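Local structure of orotidine-5-phosphate decarboxylase/orotate phosphoribosyltransferase, putative (Ompdcase-oprtase, putative) (Leishmania infantum, 3QW3) at residues Y48-A53 and V79-K84; A110-G115 and F131-T136; Y153-V158 and A185-R190; G173-A178 and W195-G200. The protein probably catalyses, through the decarboxylase domain that makes up this chain, the conversion of orotidine 5'-phosphate to UMP and carbon dioxide in pyrimidine synthesis. One frame throughout, in Å; residues are numbered along the deposited sequence.

Contact 1 (Y48-A53 and V79-K84); sequences YKPNAA and VVLDAK. With SO4 (sulfate ion), chain D.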
loop_
_atom_site.group_PDB
_atom_site.type_symbol
_atom_site.label_atom_id
_atom_site.label_comp_id
_atom_site.label_asym_id
_atom_site.label_seq_id
_atom_site.Cartn_x
_atom_site.Cartn_y
_atom_site.Cartn_z
ATOM N N TYR A 48 19.801 3.111 -2.926
ATOM C CA TYR A 48 19.046 2.627 -4.085
ATOM C C TYR A 48 17.595 2.388 -3.697
ATOM O O TYR A 48 17.305 2.002 -2.558
ATOM C CB TYR A 48 19.669 1.361 -4.678
ATOM C CG TYR A 48 20.949 1.669 -5.418
ATOM C CD1 TYR A 48 20.924 2.039 -6.759
ATOM C CD2 TYR A 48 22.179 1.638 -4.761
ATOM C CE1 TYR A 48 22.096 2.352 -7.440
ATOM C CE2 TYR A 48 23.354 1.946 -5.433
ATOM C CZ TYR A 48 23.304 2.303 -6.768
ATOM O OH TYR A 48 24.470 2.617 -7.436
ATOM N N LYS A 49 16.695 2.643 -4.645
ATOM C CA LYS A 49 15.257 2.486 -4.418
ATOM C C LYS A 49 14.610 1.585 -5.486
ATOM O O LYS A 49 14.118 2.068 -6.515
ATOM C CB LYS A 49 14.563 3.855 -4.349
ATOM C CG LYS A 49 13.087 3.775 -3.922
ATOM C CD LYS A 49 12.445 5.149 -3.732
ATOM C CE LYS A 49 12.151 5.875 -5.056
ATOM N NZ LYS A 49 11.134 5.240 -5.925
ATOM N N PRO A 50 14.607 0.266 -5.249
ATOM C CA PRO A 50 13.936 -0.621 -6.195
ATOM C C PRO A 50 12.416 -0.469 -6.159
ATOM O O PRO A 50 11.825 -0.269 -5.096
ATOM C CB PRO A 50 14.347 -2.020 -5.735
ATOM C CG PRO A 50 14.775 -1.860 -4.336
ATOM C CD PRO A 50 15.348 -0.489 -4.224
ATOM N N ASN A 51 11.828 -0.556 -7.345
ATOM C CA ASN A 51 10.395 -0.427 -7.570
ATOM C C ASN A 51 9.692 -1.762 -7.333
ATOM O O ASN A 51 9.771 -2.666 -8.169
ATOM C CB ASN A 51 10.186 0.044 -9.019
ATOM C CG ASN A 51 8.766 0.513 -9.296
ATOM O OD1 ASN A 51 8.556 1.568 -9.906
ATOM N ND2 ASN A 51 7.791 -0.265 -8.864
ATOM N N ALA A 52 8.999 -1.891 -6.199
ATOM C CA ALA A 52 8.378 -3.170 -5.820
ATOM C C ALA A 52 7.350 -3.643 -6.856
ATOM O O ALA A 52 7.226 -4.845 -7.108
ATOM C CB ALA A 52 7.743 -3.078 -4.427
ATOM N N ALA A 53 6.647 -2.700 -7.480
ATOM C CA ALA A 53 5.625 -3.050 -8.484
ATOM C C ALA A 53 6.239 -3.623 -9.758
ATOM O O ALA A 53 5.723 -4.586 -10.341
ATOM C CB ALA A 53 4.765 -1.831 -8.819
ATOM N N VAL A 79 19.284 0.178 0.961
ATOM C CA VAL A 79 18.254 -0.050 -0.042
ATOM C C VAL A 79 16.901 0.302 0.563
ATOM O O VAL A 79 16.535 -0.191 1.637
ATOM C CB VAL A 79 18.259 -1.524 -0.510
ATOM C CG1 VAL A 79 17.093 -1.814 -1.448
ATOM C CG2 VAL A 79 19.585 -1.865 -1.201
ATOM N N VAL A 80 16.169 1.162 -0.137
ATOM C CA VAL A 80 14.807 1.508 0.235
ATOM C C VAL A 80 13.856 0.766 -0.704
ATOM O O VAL A 80 13.825 1.039 -1.899
ATOM C CB VAL A 80 14.559 3.031 0.111
ATOM C CG1 VAL A 80 13.115 3.370 0.508
ATOM C CG2 VAL A 80 15.566 3.816 0.962
ATOM N N LEU A 81 13.095 -0.189 -0.175
ATOM C CA LEU A 81 12.109 -0.874 -0.997
ATOM C C LEU A 81 10.889 0.033 -1.121
ATOM O O LEU A 81 10.214 0.309 -0.126
ATOM C CB LEU A 81 11.733 -2.240 -0.401
ATOM C CG LEU A 81 10.710 -3.065 -1.192
ATOM C CD1 LEU A 81 11.210 -3.423 -2.599
ATOM C CD2 LEU A 81 10.326 -4.334 -0.418
ATOM N N ASP A 82 10.621 0.509 -2.335
ATOM C CA ASP A 82 9.474 1.398 -2.550
ATOM C C ASP A 82 8.225 0.578 -2.813
ATOM O O ASP A 82 7.864 0.312 -3.965
ATOM C CB ASP A 82 9.718 2.401 -3.677
ATOM C CG ASP A 82 8.762 3.587 -3.620
ATOM O OD1 ASP A 82 7.821 3.591 -2.789
ATOM O OD2 ASP A 82 8.949 4.530 -4.411
ATOM N N ALA A 83 7.591 0.181 -1.717
ATOM C CA ALA A 83 6.468 -0.746 -1.729
ATOM C C ALA A 83 5.155 -0.096 -1.283
ATOM O O ALA A 83 4.080 -0.650 -1.533
ATOM C CB ALA A 83 6.801 -1.938 -0.841
ATOM N N LYS A 84 5.250 1.069 -0.636
ATOM C CA LYS A 84 4.094 1.819 -0.129
ATOM C C LYS A 84 3.038 0.893 0.499
ATOM O O LYS A 84 1.875 0.869 0.098
ATOM C CB LYS A 84 3.513 2.742 -1.217
ATOM C CG LYS A 84 4.522 3.790 -1.720
ATOM C CD LYS A 84 3.903 4.753 -2.737
ATOM C CE LYS A 84 4.910 5.811 -3.223
ATOM N NZ LYS A 84 5.993 5.241 -4.088
HETATM S S SO4 D . 9.146 7.814 -7.866
HETATM O O1 SO4 D . 7.713 7.704 -7.610
HETATM O O2 SO4 D . 9.872 7.691 -6.605
HETATM O O3 SO4 D . 9.564 6.754 -8.781
HETATM O O4 SO4 D . 9.428 9.112 -8.474
#
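Lys-49 and Asp-82 carry this contact, and their side chains meet at a slant. Lys-49 passes Asp-82 with its CG 3.6 Å from the aspartate CB. Bends at chi3 (74°) and chi4 (65°) turn the ammonium toward the carboxylate, and Lys-49 NZ reaches the anti lone pair of Asp-82 OD2 at 2.8 Å. Lys-49 NZ also donates to O2 of a sulfate ion, probably from the crystallisation liquor, at 2.8 Å. Lys-84 NZ meets OD1 of Asp-82 at 2.8 Å on the syn side, tilted out of the carboxylate plane, and Thr-109 bonds that oxygen too. Lys-49, Asp-82, Lys-84 and Asp-87 of the second subunit, which pairs with Lys-84, are consistent with the Lys-Asp-Lys-Asp charge network of OMP decarboxylase active sites. Pro-50 stands at about a right angle to Val-79, with its CD 3.5 Å from CG1. Ala-52 CB rests 3.9 Å from Leu-81 CD1. Between the backbones, Val-80 N bonds Tyr-48 O and Asp-82 N bonds Pro-50 O. These bonds join strands 47-50 and 80-85 in the TIM barrel. Strand 16-20 flanks the first, strand 107-110 flanks the second, and helix 60-72 packs on Pro-50, Val-79 and Leu-81.

Contact 2 (A110-G115 and F131-T136); sequences ASPYMG and FVLCKT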
loop_
_atom_site.group_PDB
_atom_site.type_symbol
_atom_site.label_atom_id
_atom_site.label_comp_id
_atom_site.label_asym_id
_atom_site.label_seq_id
_atom_site.Cartn_x
_atom_site.Cartn_y
_atom_site.Cartn_z
ATOM N N ALA A 110 5.693 3.523 3.181
ATOM C CA ALA A 110 4.417 3.104 3.772
ATOM C C ALA A 110 3.380 4.213 3.738
ATOM O O ALA A 110 3.727 5.393 3.827
ATOM C CB ALA A 110 4.630 2.634 5.208
ATOM N N SER A 111 2.113 3.820 3.610
ATOM C CA SER A 111 0.985 4.751 3.657
ATOM C C SER A 111 0.605 5.035 5.114
ATOM O O SER A 111 0.626 4.125 5.941
ATOM C CB SER A 111 -0.221 4.156 2.907
ATOM O OG SER A 111 -1.416 4.859 3.227
ATOM N N PRO A 112 0.238 6.291 5.426
ATOM C CA PRO A 112 -0.181 6.652 6.777
ATOM C C PRO A 112 -1.664 6.432 7.054
ATOM O O PRO A 112 -2.090 6.616 8.195
ATOM C CB PRO A 112 0.101 8.155 6.823
ATOM C CG PRO A 112 -0.163 8.601 5.426
ATOM C CD PRO A 112 0.354 7.478 4.559
ATOM N N TYR A 113 -2.438 6.047 6.036
ATOM C CA TYR A 113 -3.908 6.121 6.143
ATOM C C TYR A 113 -4.534 5.326 7.298
ATOM O O TYR A 113 -5.521 5.777 7.893
ATOM C CB TYR A 113 -4.624 5.814 4.816
ATOM C CG TYR A 113 -6.094 6.203 4.873
ATOM C CD1 TYR A 113 -7.088 5.238 5.045
ATOM C CD2 TYR A 113 -6.480 7.543 4.802
ATOM C CE1 TYR A 113 -8.437 5.603 5.121
ATOM C CE2 TYR A 113 -7.821 7.915 4.874
ATOM C CZ TYR A 113 -8.787 6.942 5.034
ATOM O OH TYR A 113 -10.107 7.327 5.121
ATOM N N MET A 114 -3.971 4.165 7.616
ATOM C CA MET A 114 -4.524 3.337 8.693
ATOM C C MET A 114 -3.919 3.659 10.068
ATOM O O MET A 114 -4.242 3.005 11.064
ATOM C CB MET A 114 -4.403 1.856 8.348
ATOM C CG MET A 114 -5.278 1.453 7.167
ATOM S SD MET A 114 -5.048 -0.249 6.651
ATOM C CE MET A 114 -5.831 -1.131 8.002
ATOM N N GLY A 115 -3.045 4.659 10.114
ATOM C CA GLY A 115 -2.568 5.211 11.387
ATOM C C GLY A 115 -1.505 4.418 12.121
ATOM O O GLY A 115 -0.903 3.505 11.565
ATOM N N PHE A 131 9.738 5.138 5.634
ATOM C CA PHE A 131 9.414 6.418 5.025
ATOM C C PHE A 131 7.914 6.480 4.765
ATOM O O PHE A 131 7.395 5.753 3.918
ATOM C CB PHE A 131 10.207 6.606 3.731
ATOM C CG PHE A 131 11.667 6.905 3.959
ATOM C CD1 PHE A 131 12.080 8.209 4.204
ATOM C CD2 PHE A 131 12.616 5.887 3.917
ATOM C CE1 PHE A 131 13.433 8.506 4.417
ATOM C CE2 PHE A 131 13.981 6.172 4.135
ATOM C CZ PHE A 131 14.378 7.486 4.386
ATOM N N VAL A 132 7.230 7.346 5.507
ATOM C CA VAL A 132 5.768 7.433 5.458
ATOM C C VAL A 132 5.334 8.497 4.466
ATOM O O VAL A 132 5.845 9.617 4.487
ATOM C CB VAL A 132 5.181 7.754 6.852
ATOM C CG1 VAL A 132 3.653 7.768 6.792
ATOM C CG2 VAL A 132 5.653 6.726 7.868
ATOM N N LEU A 133 4.386 8.152 3.599
ATOM C CA LEU A 133 3.872 9.119 2.628
ATOM C C LEU A 133 3.357 10.355 3.338
ATOM O O LEU A 133 2.613 10.252 4.316
ATOM C CB LEU A 133 2.755 8.504 1.783
ATOM C CG LEU A 133 3.042 7.192 1.059
ATOM C CD1 LEU A 133 1.777 6.775 0.287
ATOM C CD2 LEU A 133 4.225 7.322 0.115
ATOM N N CYS A 134 3.758 11.524 2.854
ATOM C CA CYS A 134 3.337 12.773 3.478
ATOM C C CYS A 134 2.737 13.715 2.442
ATOM O O CYS A 134 1.531 13.964 2.442
ATOM C CB CYS A 134 4.512 13.420 4.219
ATOM S SG CYS A 134 4.103 14.968 5.031
ATOM N N LYS A 135 3.583 14.214 1.547
ATOM C CA LYS A 135 3.132 15.076 0.468
ATOM C C LYS A 135 3.687 14.564 -0.846
ATOM O O LYS A 135 4.900 14.486 -1.021
ATOM C CB LYS A 135 3.576 16.523 0.717
ATOM C CG LYS A 135 3.156 17.513 -0.373
ATOM C CD LYS A 135 1.659 17.803 -0.328
ATOM C CE LYS A 135 1.279 18.955 -1.260
ATOM N NZ LYS A 135 1.476 18.643 -2.711
ATOM N N THR A 136 2.793 14.205 -1.761
ATOM C CA THR A 136 3.189 13.774 -3.099
ATOM C C THR A 136 2.784 14.830 -4.139
ATOM O O THR A 136 1.906 15.657 -3.879
ATOM C CB THR A 136 2.652 12.357 -3.427
ATOM O OG1 THR A 136 1.228 12.332 -3.278
ATOM C CG2 THR A 136 3.260 11.336 -2.476
#
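Ala-110 O is the acceptor at the centre of this contact. Ala-110 O takes the N-H of Leu-133 at 2.8 Å, with an N-H...O angle of 166°. A C-H contact from Val-132 CA, at 3.3 Å, falls on the same Ala-110 O. Leu-133 itself leans over this oxygen: with CG opposite the carbonyl carbon and beside the backbone N (chi1 -54°), its CG comes 3.4 Å from Ala-110 O and CD1 lies against Ser-111 CA. The second backbone bond, Ala-110 N to Phe-131 O, is 2.9 Å long but more bent, at 145°. The two bonds pair Ala-110 with Val-132 in parallel register.

Past Ala-110 the chain leaves the strand, and the Pro-112 ring takes over the packing. Its CB touches Val-132 CG1 at 3.6 Å. At the nitrogen end of the ring, Pro-112 CD meets Leu-133 CB at 3.8 Å, the two side chains standing at about a right angle. Pro-112 CG lies 3.4 Å from Leu-133 O, a buried carbonyl with no polar partner in the model. An ST turn, with Ser-111 OG accepting from Tyr-113 N, shapes the start of the loop. That OG also bonds Ser-111 OG of the second subunit.

The contact joins neighbouring strands 107-110 and 129-135 of the barrel. Helix 116-123 covers Ala-110 and Val-132, strand 172-176 pairs along the far edge of strand 129-135, and helix 154-163 packs on Cys-134.

Contact 3 (Y153-V158 and A185-R190); sequences YLYEAV and ARVRAR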
loop_
_atom_site.group_PDB
_atom_site.type_symbol
_atom_site.label_atom_id
_atom_site.label_comp_id
_atom_site.label_asym_id
_atom_site.label_seq_id
_atom_site.Cartn_x
_atom_site.Cartn_y
_atom_site.Cartn_z
ATOM N N TYR A 153 -2.812 21.823 6.822
ATOM C CA TYR A 153 -3.161 20.801 5.846
ATOM C C TYR A 153 -3.014 19.410 6.453
ATOM O O TYR A 153 -2.251 19.221 7.405
ATOM C CB TYR A 153 -2.265 20.922 4.613
ATOM C CG TYR A 153 -2.416 22.226 3.866
ATOM C CD1 TYR A 153 -3.550 22.479 3.097
ATOM C CD2 TYR A 153 -1.424 23.205 3.927
ATOM C CE1 TYR A 153 -3.697 23.675 2.405
ATOM C CE2 TYR A 153 -1.561 24.410 3.238
ATOM C CZ TYR A 153 -2.698 24.634 2.479
ATOM O OH TYR A 153 -2.849 25.818 1.792
ATOM N N LEU A 154 -3.739 18.438 5.902
ATOM C CA LEU A 154 -3.613 17.049 6.357
ATOM C C LEU A 154 -2.156 16.584 6.340
ATOM O O LEU A 154 -1.714 15.880 7.251
ATOM C CB LEU A 154 -4.489 16.090 5.532
ATOM C CG LEU A 154 -4.362 14.593 5.880
ATOM C CD1 LEU A 154 -4.906 14.296 7.277
ATOM C CD2 LEU A 154 -5.028 13.684 4.849
ATOM N N TYR A 155 -1.405 16.984 5.315
ATOM C CA TYR A 155 -0.009 16.547 5.226
ATOM C C TYR A 155 0.859 17.088 6.362
ATOM O O TYR A 155 1.791 16.420 6.808
ATOM C CB TYR A 155 0.604 16.814 3.842
ATOM C CG TYR A 155 0.849 18.264 3.468
ATOM C CD1 TYR A 155 -0.024 18.935 2.619
ATOM C CD2 TYR A 155 1.983 18.942 3.918
ATOM C CE1 TYR A 155 0.206 20.253 2.246
ATOM C CE2 TYR A 155 2.223 20.263 3.555
ATOM C CZ TYR A 155 1.327 20.911 2.718
ATOM O OH TYR A 155 1.545 22.214 2.342
ATOM N N GLU A 156 0.527 18.281 6.851
ATOM C CA GLU A 156 1.200 18.837 8.023
ATOM C C GLU A 156 0.859 18.044 9.284
ATOM O O GLU A 156 1.721 17.839 10.144
ATOM C CB GLU A 156 0.846 20.314 8.205
ATOM C CG GLU A 156 1.430 21.226 7.136
ATOM C CD GLU A 156 1.046 22.683 7.349
ATOM O OE1 GLU A 156 1.899 23.457 7.833
ATOM O OE2 GLU A 156 -0.112 23.046 7.044
ATOM N N ALA A 157 -0.392 17.592 9.391
ATOM C CA ALA A 157 -0.801 16.732 10.509
ATOM C C ALA A 157 -0.055 15.388 10.513
ATOM O O ALA A 157 0.305 14.865 11.569
ATOM C CB ALA A 157 -2.314 16.511 10.501
ATOM N N VAL A 158 0.173 14.840 9.322
ATOM C CA VAL A 158 0.941 13.610 9.168
ATOM C C VAL A 158 2.397 13.839 9.595
ATOM O O VAL A 158 2.968 13.037 10.339
ATOM C CB VAL A 158 0.854 13.080 7.714
ATOM C CG1 VAL A 158 1.841 11.934 7.481
ATOM C CG2 VAL A 158 -0.573 12.636 7.404
ATOM N N ALA A 185 8.765 23.098 2.695
ATOM C CA ALA A 185 9.159 23.930 3.834
ATOM C C ALA A 185 8.189 23.803 5.010
ATOM O O ALA A 185 8.611 23.817 6.168
ATOM C CB ALA A 185 9.301 25.388 3.416
ATOM N N ARG A 186 6.895 23.676 4.712
ATOM C CA ARG A 186 5.890 23.458 5.758
ATOM C C ARG A 186 6.170 22.154 6.498
ATOM O O ARG A 186 6.099 22.099 7.726
ATOM C CB ARG A 186 4.471 23.444 5.181
ATOM C CG ARG A 186 3.951 24.810 4.766
ATOM C CD ARG A 186 2.436 24.808 4.670
ATOM N NE ARG A 186 1.933 26.092 4.188
ATOM C CZ ARG A 186 1.697 26.384 2.912
ATOM N NH1 ARG A 186 1.902 25.483 1.956
ATOM N NH2 ARG A 186 1.244 27.588 2.588
ATOM N N VAL A 187 6.509 21.110 5.746
ATOM C CA VAL A 187 6.804 19.813 6.345
ATOM C C VAL A 187 8.059 19.887 7.225
ATOM O O VAL A 187 8.070 19.374 8.347
ATOM C CB VAL A 187 6.905 18.704 5.270
ATOM C CG1 VAL A 187 7.258 17.372 5.900
ATOM C CG2 VAL A 187 5.589 18.600 4.513
ATOM N N ARG A 188 9.101 20.550 6.728
ATOM C CA ARG A 188 10.319 20.731 7.519
ATOM C C ARG A 188 10.071 21.520 8.819
ATOM O O ARG A 188 10.721 21.270 9.836
ATOM C CB ARG A 188 11.425 21.375 6.671
ATOM C CG ARG A 188 12.785 21.510 7.372
ATOM C CD ARG A 188 13.243 20.205 8.016
ATOM N NE ARG A 188 13.807 19.266 7.052
ATOM C CZ ARG A 188 13.925 17.957 7.255
ATOM N NH1 ARG A 188 13.496 17.406 8.384
ATOM N NH2 ARG A 188 14.470 17.197 6.318
ATOM N N ALA A 189 9.121 22.449 8.784
ATOM C CA ALA A 189 8.739 23.209 9.975
ATOM C C ALA A 189 8.041 22.328 11.015
ATOM O O ALA A 189 8.246 22.506 12.218
ATOM C CB ALA A 189 7.862 24.387 9.602
ATOM N N ARG A 190 7.224 21.383 10.546
ATOM C CA ARG A 190 6.508 20.450 11.430
ATOM C C ARG A 190 7.392 19.296 11.885
ATOM O O ARG A 190 7.189 18.737 12.967
ATOM C CB ARG A 190 5.259 19.886 10.740
ATOM C CG ARG A 190 4.236 20.926 10.317
ATOM C CD ARG A 190 3.635 21.658 11.515
ATOM N NE ARG A 190 2.711 22.709 11.092
ATOM C CZ ARG A 190 1.828 23.312 11.888
ATOM N NH1 ARG A 190 1.727 22.968 13.167
ATOM N NH2 ARG A 190 1.036 24.260 11.401
HETATM O O HOH W 1 4.249 24.072 8.796
#
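Glu-156 and Arg-186 both start with CG anti to the carbonyl carbon (chi1 -69° for Glu-156) and then run out extended. This lays the carboxylate along the arginine chain, with Glu-156 OE1 3.5 Å from Arg-186 CD but beyond salt-bridge range of its NE. Arg-190 starts the same way but bends at chi2, which folds its NE back toward the carboxylate. Glu-156 OE1 lies 3.4 Å from Arg-190 NE, a salt bridge whose hydrogen bond is weak. The two planar groups are 81° apart, with OE1 at the guanidinium edge. A water bridges the same groups. It donates to Glu-156 OE1 at 2.6 Å and to Arg-186 O, and accepts from Arg-190 NE. The other end of Arg-190 is held by Glu-160. Glu-156 OE2 turns back to its own helix start and takes the N-H of Tyr-153, the N-cap residue of helix 154-163, at 3.0 Å.

Two tyrosines meet Arg-186. The edge atom CE2 of Tyr-153 sits over the centre of one guanidinium face, 3.8 Å from Arg-186 CZ. Tyr-155 OH receives a weak bond from Arg-186 NH1 at 3.3 Å. Tyr-155 CD2 also packs on Val-187 CG2 at 3.7 Å.

The helix segments run in the same sense at 33°, with axes 9.2 Å apart. Such side-by-side helices, polar outward and apolar toward the strands, belong to the outer layer of a TIM barrel.

Contact 4 (G173-A178 and W195-G200); sequences GLVVGA and WFLVPG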
loop_
_atom_site.group_PDB
_atom_site.type_symbol
_atom_site.label_atom_id
_atom_site.label_comp_id
_atom_site.label_asym_id
_atom_site.label_seq_id
_atom_site.Cartn_x
_atom_site.Cartn_y
_atom_site.Cartn_z
ATOM N N GLY A 173 10.851 8.313 8.625
ATOM C CA GLY A 173 11.117 9.357 7.648
ATOM C C GLY A 173 9.818 9.690 6.938
ATOM O O GLY A 173 8.785 9.066 7.196
ATOM N N LEU A 174 9.863 10.674 6.051
ATOM C CA LEU A 174 8.687 11.097 5.305
ATOM C C LEU A 174 8.965 11.140 3.815
ATOM O O LEU A 174 10.070 11.488 3.404
ATOM C CB LEU A 174 8.243 12.487 5.757
ATOM C CG LEU A 174 7.712 12.608 7.185
ATOM C CD1 LEU A 174 7.565 14.071 7.552
ATOM C CD2 LEU A 174 6.381 11.898 7.309
ATOM N N VAL A 175 7.958 10.797 3.009
ATOM C CA VAL A 175 8.040 10.987 1.558
ATOM C C VAL A 175 7.421 12.343 1.230
ATOM O O VAL A 175 6.244 12.575 1.513
ATOM C CB VAL A 175 7.324 9.857 0.762
ATOM C CG1 VAL A 175 7.485 10.088 -0.755
ATOM C CG2 VAL A 175 7.886 8.496 1.158
ATOM N N VAL A 176 8.224 13.236 0.651
ATOM C CA VAL A 176 7.808 14.613 0.374
ATOM C C VAL A 176 8.326 15.005 -1.007
ATOM O O VAL A 176 9.541 15.030 -1.230
ATOM C CB VAL A 176 8.353 15.626 1.434
ATOM C CG1 VAL A 176 7.659 16.984 1.293
ATOM C CG2 VAL A 176 8.176 15.101 2.858
ATOM N N GLY A 177 7.404 15.321 -1.912
ATOM C CA GLY A 177 7.738 15.662 -3.299
ATOM C C GLY A 177 8.550 16.938 -3.449
ATOM O O GLY A 177 8.505 17.815 -2.589
ATOM N N ALA A 178 9.295 17.032 -4.548
ATOM C CA ALA A 178 10.141 18.199 -4.828
ATOM C C ALA A 178 9.411 19.325 -5.574
ATOM O O ALA A 178 9.877 20.467 -5.582
ATOM C CB ALA A 178 11.389 17.771 -5.603
ATOM N N TRP A 195 14.377 12.501 8.175
ATOM C CA TRP A 195 14.830 12.401 6.791
ATOM C C TRP A 195 13.626 12.433 5.869
ATOM O O TRP A 195 12.591 11.821 6.170
ATOM C CB TRP A 195 15.600 11.104 6.567
ATOM C CG TRP A 195 17.039 11.213 6.926
ATOM C CD1 TRP A 195 17.597 11.069 8.165
ATOM C CD2 TRP A 195 18.113 11.502 6.028
ATOM N NE1 TRP A 195 18.963 11.238 8.091
ATOM C CE2 TRP A 195 19.304 11.509 6.790
ATOM C CE3 TRP A 195 18.188 11.751 4.649
ATOM C CZ2 TRP A 195 20.556 11.761 6.218
ATOM C CZ3 TRP A 195 19.438 12.005 4.080
ATOM C CH2 TRP A 195 20.602 12.007 4.870
ATOM N N PHE A 196 13.758 13.156 4.761
ATOM C CA PHE A 196 12.734 13.144 3.717
ATOM C C PHE A 196 13.263 12.355 2.527
ATOM O O PHE A 196 14.419 12.534 2.114
ATOM C CB PHE A 196 12.377 14.555 3.220
ATOM C CG PHE A 196 11.818 15.494 4.263
ATOM C CD1 PHE A 196 11.463 15.069 5.544
ATOM C CD2 PHE A 196 11.601 16.829 3.922
ATOM C CE1 PHE A 196 10.946 15.983 6.476
ATOM C CE2 PHE A 196 11.077 17.739 4.844
ATOM C CZ PHE A 196 10.754 17.310 6.119
ATOM N N LEU A 197 12.424 11.484 1.980
ATOM C CA LEU A 197 12.699 10.873 0.686
ATOM C C LEU A 197 11.970 11.745 -0.315
ATOM O O LEU A 197 10.754 11.916 -0.224
ATOM C CB LEU A 197 12.194 9.427 0.645
ATOM C CG LEU A 197 12.283 8.674 -0.687
ATOM C CD1 LEU A 197 13.718 8.518 -1.190
ATOM C CD2 LEU A 197 11.615 7.301 -0.553
ATOM N N VAL A 198 12.725 12.300 -1.264
ATOM C CA VAL A 198 12.241 13.383 -2.114
ATOM C C VAL A 198 12.273 12.964 -3.583
ATOM O O VAL A 198 13.320 13.056 -4.235
ATOM C CB VAL A 198 13.065 14.683 -1.873
ATOM C CG1 VAL A 198 12.535 15.842 -2.704
ATOM C CG2 VAL A 198 13.031 15.050 -0.404
ATOM N N PRO A 199 11.133 12.474 -4.103
ATOM C CA PRO A 199 11.083 12.095 -5.515
ATOM C C PRO A 199 10.657 13.235 -6.446
ATOM O O PRO A 199 10.036 14.210 -5.997
ATOM C CB PRO A 199 10.052 10.963 -5.537
ATOM C CG PRO A 199 9.173 11.198 -4.332
ATOM C CD PRO A 199 9.881 12.143 -3.392
ATOM N N GLY A 200 11.034 13.114 -7.719
ATOM C CA GLY A 200 10.539 13.983 -8.796
ATOM C C GLY A 200 11.086 15.396 -8.936
ATOM O O GLY A 200 10.303 16.342 -9.068
#
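The Phe-196 ring has Val-176 over one face. The methyl CG2 of Val-176 makes a CH-pi contact, 4.1 Å from the ring centroid and 19° off the normal. Leu-174 runs beside the ring and points the same way, with its CD1 4.0 Å from Phe-196 CE1. Arg-188 adds a cation-pi contact to this ring. These residues belong to a beta-alpha-beta unit of the TIM barrel: strand 172-176, helix 181-190 and strand 196-198. Phe-196 starts with CG anti to its carbonyl carbon (chi1 -61°), which sets the ring against Leu-184 and Val-187 of the connecting helix.

Val-175 and Leu-197 occupy the opposite face of the sheet. They touch loosely through CG2 and CD2, and both also pack on Phe-131 of strand 129-135. The backbones pair in parallel, Leu-174 with Phe-196 and Val-175 with Leu-197. Leu-174 uses both its polar backbone atoms: N bonds Trp-195 O at 3.0 Å, and O accepts from Leu-197 N at 2.8 Å. Val-176 N then bonds Leu-197 O. Trp-195 turns its indole away from this pairing, toward helix 3-11 and Arg-217.

Pro-199 stands across Val-175, and the sulfate that Lys-49 NZ holds, probably from the crystallisation liquor, lies about 3 Å from the proline side chain, nearest atoms compared. Ala-178 CB meets Val-198 CG1 at 3.7 Å. Next to this pair, Ala-178 N donates to Pro-199 O at 3.3 Å.

In the fold
Contacts 1, 2 and 4 are buried in the strand wall of the barrel, and contact 3 lies outside it between two helices and is only partly buried. Contacts 2 and 4 share an edge: strands 129-135 and 172-176 are neighbours, and Val-132 O probably bonds Val-175 N. Contact 3 packs on that wall, where Val-187 reaches Leu-174, Val-176, Phe-196 and Cys-134. Chemistry follows place. The side chains of contact 4 are apolar, and contact 2 mixes strand pairing with a loop. Contact 1 buries a charge network, while the charges of contact 3 are looser and bridged by water. Contacts 1, 2 and 3 reach the second subunit; contact 4 does not. Lys-49 CD touches Leu-197 CD2, bringing contacts 1 and 4 together.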